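Local coordinates for probable phenazine-specific methyltransferase (Pseudomonas aeruginosa, PDB 2IP2), which transfers a methyl group from S-adenosyl-L-methionine to phenazine-1-carboxylate, giving the 5-methyl intermediate on the way to the blue virulence pigment pyocyanin, at residues A[238-243]-A[269-274]; A[314-319]-A[327-332]. All coordinates share one frame; numbering follows the deposited sequence. Where two conformers were deposited one is given.

Both interactions lie in the seven-stranded mixed sheet of the class I methyltransferase domain, strand order 3-2-1-4-5-7-6, with centres about 11 Å apart. Interaction 1 comes first along the chain and pairs the parallel strands 236-240 and 267-272; interaction 2 pairs the two arms of the hairpin of strands 314-322 and 326-333 at one edge of the sheet. Strands 267-272 and 326-333 are neighbours, so the contacts abut: E272 O lies 2.8 Å from R327 N and V270 O 2.8 Å from I329 N, both probable hydrogen bonds. Interaction 1 includes R241, predicted to bind S-adenosyl-L-methionine, while interaction 2 carries the sheet outward to one of its two outer strands in this chain.

Interaction 1 of 2, residues A[238-243]-A[269-274]; sequences LLSRII and VVIERT
L239 and S240 pair with V270 and I271 in a parallel beta-alpha-beta unit of the Rossmann-like methyltransferase domain, where helix 248-261 connects the two strands. Three backbone hydrogen bonds join them: L239 N to V269 O (2.8 Å), I271 N to L239 O (2.9 Å) and R241 N to I271 O (2.9 Å). CA-H...O contacts run from L238 to V269 O, V270 to L239 O and S240 to I271 O.

Apolar contacts divide between the faces. L238 and V269 run side by side, CD2 of L238 lying 4.1 Å from CB of V269. On that same face the CD1 methyl of I271 reaches CB of S240 at 4.1 Å, and L181 of helix 180-188 packs on L238, S240 and I271. On the other face are L239 and V270; L254 and L255 of helix 248-261 cover L239.

The E272 carboxylate meets the turn after strand 236-240. R241, a predicted S-adenosyl-L-methionine ligand, has left-handed backbone angles (phi 49°, psi 43°) and begins this turn. The E272 chain bends at chi2 (142°) and brings its carboxylate against the turn, where OE2 makes a weak hydrogen bond with G244 N. I242 N, 3.1 Å from E272 OE2, is badly angled for a bond. The remaining approaches are close carbon contacts: E272 OE2 sits 3.0 Å from CA of R241, and E272 OE1 3.4 Å from CB of I243.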
loop_
_atom_site.group_PDB
_atom_site.type_symbol
_atom_site.label_atom_id
_atom_site.label_comp_id
_atom_site.label_asym_id
_atom_site.label_seq_id
_atom_site.Cartn_x
_atom_site.Cartn_y
_atom_site.Cartn_z
ATOM N N LEU A 238 -17.556 28.834 11.149
ATOM C CA LEU A 238 -16.708 27.702 10.703
ATOM C C LEU A 238 -17.643 26.604 10.276
ATOM O O LEU A 238 -18.509 26.183 11.064
ATOM C CB LEU A 238 -15.909 27.244 11.910
ATOM C CG LEU A 238 -15.011 28.302 12.532
ATOM C CD1 LEU A 238 -14.735 27.902 13.989
ATOM C CD2 LEU A 238 -13.788 28.616 11.678
ATOM N N LEU A 239 -17.475 26.139 9.029
ATOM C CA LEU A 239 -18.244 25.077 8.409
ATOM C C LEU A 239 -17.244 23.955 8.076
ATOM O O LEU A 239 -16.686 23.940 6.993
ATOM C CB LEU A 239 -18.916 25.596 7.090
ATOM C CG LEU A 239 -20.307 26.240 7.236
ATOM C CD1 LEU A 239 -20.344 27.295 8.353
ATOM C CD2 LEU A 239 -20.820 26.836 5.886
ATOM N N SER A 240 -16.972 23.082 9.055
ATOM C CA SER A 240 -15.885 22.103 8.926
ATOM C C SER A 240 -16.511 20.776 8.619
ATOM O O SER A 240 -17.323 20.257 9.413
ATOM C CB SER A 240 -15.065 22.030 10.222
ATOM O OG SER A 240 -14.109 20.962 10.227
ATOM N N ARG A 241 -16.159 20.231 7.463
ATOM C CA ARG A 241 -16.668 18.931 7.053
ATOM C C ARG A 241 -18.188 18.856 7.200
ATOM O O ARG A 241 -18.704 17.868 7.698
ATOM C CB ARG A 241 -16.009 17.822 7.888
ATOM C CG ARG A 241 -14.531 17.740 7.699
ATOM C CD ARG A 241 -13.992 16.351 8.085
ATOM N NE ARG A 241 -13.299 16.336 9.383
ATOM C CZ ARG A 241 -12.061 16.801 9.582
ATOM N NH1 ARG A 241 -11.381 17.341 8.569
ATOM N NH2 ARG A 241 -11.494 16.734 10.794
ATOM N N ILE A 242 -18.884 19.920 6.804
ATOM C CA ILE A 242 -20.324 19.973 6.949
ATOM C C ILE A 242 -21.017 20.101 5.580
ATOM O O ILE A 242 -22.007 19.460 5.337
ATOM C CB ILE A 242 -20.772 21.027 8.020
ATOM C CG1 ILE A 242 -22.098 20.610 8.681
ATOM C CG2 ILE A 242 -20.829 22.429 7.436
ATOM C CD1 ILE A 242 -22.007 19.449 9.734
ATOM N N ILE A 243 -20.489 20.919 4.698
ATOM C CA ILE A 243 -21.103 21.125 3.394
ATOM C C ILE A 243 -21.090 19.834 2.538
ATOM O O ILE A 243 -22.087 19.506 1.860
ATOM C CB ILE A 243 -20.424 22.326 2.683
ATOM C CG1 ILE A 243 -20.857 23.637 3.347
ATOM C CG2 ILE A 243 -20.698 22.351 1.170
ATOM C CD1 ILE A 243 -22.372 23.902 3.322
ATOM N N VAL A 269 -16.171 30.379 6.870
ATOM C CA VAL A 269 -14.909 29.683 6.632
ATOM C C VAL A 269 -15.257 28.193 6.449
ATOM O O VAL A 269 -15.758 27.545 7.380
ATOM C CB VAL A 269 -13.911 29.871 7.822
ATOM C CG1 VAL A 269 -12.662 28.899 7.673
ATOM C CG2 VAL A 269 -13.470 31.359 7.947
ATOM N N VAL A 270 -15.059 27.691 5.228
ATOM C CA VAL A 270 -15.372 26.319 4.894
ATOM C C VAL A 270 -14.062 25.522 4.972
ATOM O O VAL A 270 -13.026 25.902 4.362
ATOM C CB VAL A 270 -15.915 26.236 3.475
ATOM C CG1 VAL A 270 -16.136 24.784 3.085
ATOM C CG2 VAL A 270 -17.228 27.081 3.317
ATOM N N ILE A 271 -14.065 24.465 5.778
ATOM C CA ILE A 271 -12.849 23.654 5.935
ATOM C C ILE A 271 -13.252 22.307 5.421
ATOM O O ILE A 271 -14.123 21.682 6.027
ATOM C CB ILE A 271 -12.436 23.569 7.420
ATOM C CG1 ILE A 271 -12.178 24.967 7.975
ATOM C CG2 ILE A 271 -11.210 22.677 7.591
ATOM C CD1 ILE A 271 -12.472 25.064 9.464
ATOM N N GLU A 272 -12.670 21.866 4.282
ATOM C CA GLU A 272 -13.125 20.631 3.655
ATOM C C GLU A 272 -12.096 20.124 2.669
ATOM O O GLU A 272 -11.327 20.916 2.122
ATOM C CB GLU A 272 -14.490 20.795 2.964
ATOM C CG GLU A 272 -15.363 19.499 3.150
ATOM C CD GLU A 272 -16.845 19.739 3.360
ATOM O OE1 GLU A 272 -17.423 20.628 2.703
ATOM O OE2 GLU A 272 -17.461 19.001 4.174
ATOM N N ARG A 273 -12.012 18.820 2.464
ATOM C CA ARG A 273 -11.141 18.402 1.336
ATOM C C ARG A 273 -11.876 18.665 0.029
ATOM O O ARG A 273 -12.989 18.240 -0.130
ATOM C CB ARG A 273 -10.825 16.922 1.348
ATOM C CG ARG A 273 -10.067 16.447 2.517
ATOM C CD ARG A 273 -9.374 15.074 2.089
ATOM N NE ARG A 273 -8.478 14.781 3.181
ATOM C CZ ARG A 273 -8.785 13.936 4.132
ATOM N NH1 ARG A 273 -9.915 13.232 4.023
ATOM N NH2 ARG A 273 -7.938 13.747 5.120
ATOM N N THR A 274 -11.262 19.366 -0.904
ATOM C CA THR A 274 -11.906 19.494 -2.216
ATOM C C THR A 274 -10.931 18.980 -3.285
ATOM O O THR A 274 -9.735 19.013 -3.066
ATOM C CB THR A 274 -12.274 20.962 -2.559
ATOM O OG1 THR A 274 -11.066 21.732 -2.659
ATOM C CG2 THR A 274 -13.166 21.573 -1.507
#

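Interaction 2 of 2, residues A[314-319]-A[327-332]; sequences FAVERI and RMIVAA
The hairpin of strands 314-322 and 326-333, the antiparallel end of the class I methyltransferase sheet, joins A315 to A332 and V316 to A331, then slips by one residue at a classic beta bulge. A315 and A332 form a hydrogen-bonded pair: A315 N reaches A332 O at 2.9 Å, and A332 N returns a bond to A315 O. At the bulge E317 and R318 both face V330, whose carbonyl oxygen is shared. E317 N donates to V330 O at 2.7 Å. The bond from R318 N to V330 O is weak, at 3.3 Å. The near-helical backbone of E317 (phi -100°, psi -37°) makes the kink, and V330 N to R318 O at 3.0 Å resumes regular pairing.

V316, A331, I319 and I329 share one face. Both methyls of V316 rest against CG2 of I329, CG2 of V316 at 4.0 Å. V306 of helix 302-311 packs on V316, and V305 and L309 pack on I329. CG2 of I319 meets CG of R327 at 3.8 Å; farther from the backbone, R327 NH2 forms a salt bridge with D321 OD1. Toward the start of strand 314-322, the CB atoms of F314 and A331 lie 3.9 Å apart, and the F314 ring turns its CD1 toward A332 O.

R318 and V330 lie on the opposite face with their CB atoms together. The CE methyl of M328 sits over one face of the R318 guanidinium, and R318 NH1 is hydrogen-bonded to L163 O. E317 runs alongside V330, its CG anti to the backbone N (chi1 161°) and its chain extended, and E317 OE1 forms a salt bridge with R267 NE.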
loop_
_atom_site.group_PDB
_atom_site.type_symbol
_atom_site.label_atom_id
_atom_site.label_comp_id
_atom_site.label_asym_id
_atom_site.label_seq_id
_atom_site.Cartn_x
_atom_site.Cartn_y
_atom_site.Cartn_z
ATOM N N PHE A 314 -22.184 34.692 -1.134
ATOM C CA PHE A 314 -20.801 34.896 -0.690
ATOM C C PHE A 314 -19.736 35.093 -1.792
ATOM O O PHE A 314 -19.862 34.546 -2.889
ATOM C CB PHE A 314 -20.355 33.773 0.249
ATOM C CG PHE A 314 -21.058 33.806 1.564
ATOM C CD1 PHE A 314 -20.586 34.627 2.591
ATOM C CD2 PHE A 314 -22.202 33.062 1.759
ATOM C CE1 PHE A 314 -21.268 34.683 3.815
ATOM C CE2 PHE A 314 -22.893 33.114 2.981
ATOM C CZ PHE A 314 -22.411 33.928 3.997
ATOM N N ALA A 315 -18.700 35.869 -1.449
ATOM C CA ALA A 315 -17.519 36.124 -2.277
ATOM C C ALA A 315 -16.255 35.536 -1.631
ATOM O O ALA A 315 -15.883 35.949 -0.554
ATOM C CB ALA A 315 -17.323 37.651 -2.443
ATOM N N VAL A 316 -15.586 34.599 -2.310
ATOM C CA VAL A 316 -14.324 34.036 -1.796
ATOM C C VAL A 316 -13.241 35.065 -1.713
ATOM O O VAL A 316 -12.953 35.774 -2.687
ATOM C CB VAL A 316 -13.786 32.850 -2.645
ATOM C CG1 VAL A 316 -12.492 32.332 -2.029
ATOM C CG2 VAL A 316 -14.814 31.775 -2.691
ATOM N N GLU A 317 -12.639 35.135 -0.536
ATOM C CA GLU A 317 -11.546 36.052 -0.237
ATOM C C GLU A 317 -10.179 35.368 -0.306
ATOM O O GLU A 317 -9.175 35.955 -0.726
ATOM C CB GLU A 317 -11.737 36.607 1.164
ATOM C CG GLU A 317 -10.466 37.197 1.770
ATOM C CD GLU A 317 -10.584 37.435 3.247
ATOM O OE1 GLU A 317 -11.686 37.852 3.687
ATOM O OE2 GLU A 317 -9.586 37.180 3.968
ATOM N N ARG A 318 -10.135 34.111 0.129
ATOM C CA ARG A 318 -8.868 33.417 0.250
ATOM C C ARG A 318 -9.116 31.955 0.112
ATOM O O ARG A 318 -10.109 31.471 0.643
ATOM C CB ARG A 318 -8.378 33.557 1.680
ATOM C CG ARG A 318 -7.221 34.341 1.888
ATOM C CD ARG A 318 -7.115 34.519 3.378
ATOM N NE ARG A 318 -5.923 33.856 3.864
ATOM C CZ ARG A 318 -5.533 33.891 5.119
ATOM N NH1 ARG A 318 -6.249 34.553 6.017
ATOM N NH2 ARG A 318 -4.419 33.265 5.454
ATOM N N ILE A 319 -8.184 31.241 -0.521
ATOM C CA ILE A 319 -8.179 29.780 -0.441
ATOM C C ILE A 319 -6.822 29.370 0.052
ATOM O O ILE A 319 -5.802 29.782 -0.534
ATOM C CB ILE A 319 -8.460 29.129 -1.824
ATOM C CG1 ILE A 319 -9.797 29.633 -2.373
ATOM C CG2 ILE A 319 -8.422 27.567 -1.744
ATOM C CD1 ILE A 319 -10.087 29.153 -3.805
ATOM N N ARG A 327 -8.787 21.902 2.655
ATOM C CA ARG A 327 -8.759 23.263 2.112
ATOM C C ARG A 327 -9.413 24.161 3.110
ATOM O O ARG A 327 -10.364 23.741 3.785
ATOM C CB ARG A 327 -9.587 23.343 0.862
ATOM C CG ARG A 327 -8.917 24.099 -0.223
ATOM C CD ARG A 327 -8.642 23.105 -1.341
ATOM N NE ARG A 327 -7.312 23.256 -1.903
ATOM C CZ ARG A 327 -6.862 22.553 -2.943
ATOM N NH1 ARG A 327 -7.630 21.653 -3.554
ATOM N NH2 ARG A 327 -5.643 22.764 -3.373
ATOM N N MET A 328 -8.969 25.415 3.154
ATOM C CA MET A 328 -9.680 26.411 3.972
ATOM C C MET A 328 -10.136 27.462 2.975
ATOM O O MET A 328 -9.299 28.044 2.298
ATOM C CB MET A 328 -8.772 27.050 5.020
ATOM C CG MET A 328 -9.518 28.171 5.854
ATOM S SD MET A 328 -8.456 28.940 7.107
ATOM C CE MET A 328 -7.477 30.022 6.055
ATOM N N ILE A 329 -11.436 27.661 2.871
ATOM C CA ILE A 329 -11.998 28.680 1.944
ATOM C C ILE A 329 -12.662 29.773 2.811
ATOM O O ILE A 329 -13.659 29.497 3.490
ATOM C CB ILE A 329 -12.988 28.040 0.969
ATOM C CG1 ILE A 329 -12.272 26.987 0.070
ATOM C CG2 ILE A 329 -13.672 29.095 0.082
ATOM C CD1 ILE A 329 -13.249 25.980 -0.603
ATOM N N VAL A 330 -12.100 30.998 2.771
ATOM C CA VAL A 330 -12.673 32.129 3.511
ATOM C C VAL A 330 -13.540 32.987 2.557
ATOM O O VAL A 330 -13.092 33.358 1.453
ATOM C CB VAL A 330 -11.597 32.961 4.240
ATOM C CG1 VAL A 330 -12.276 34.037 5.126
ATOM C CG2 VAL A 330 -10.721 32.055 5.121
ATOM N N ALA A 331 -14.783 33.264 2.949
ATOM C CA ALA A 331 -15.643 34.081 2.094
ATOM C C ALA A 331 -16.290 35.179 2.954
ATOM O O ALA A 331 -16.525 34.983 4.154
ATOM C CB ALA A 331 -16.692 33.228 1.397
ATOM N N ALA A 332 -16.506 36.345 2.346
ATOM C CA ALA A 332 -17.295 37.431 2.992
ATOM C C ALA A 332 -18.607 37.641 2.262
ATOM O O ALA A 332 -18.841 37.109 1.165
ATOM C CB ALA A 332 -16.503 38.725 3.064
#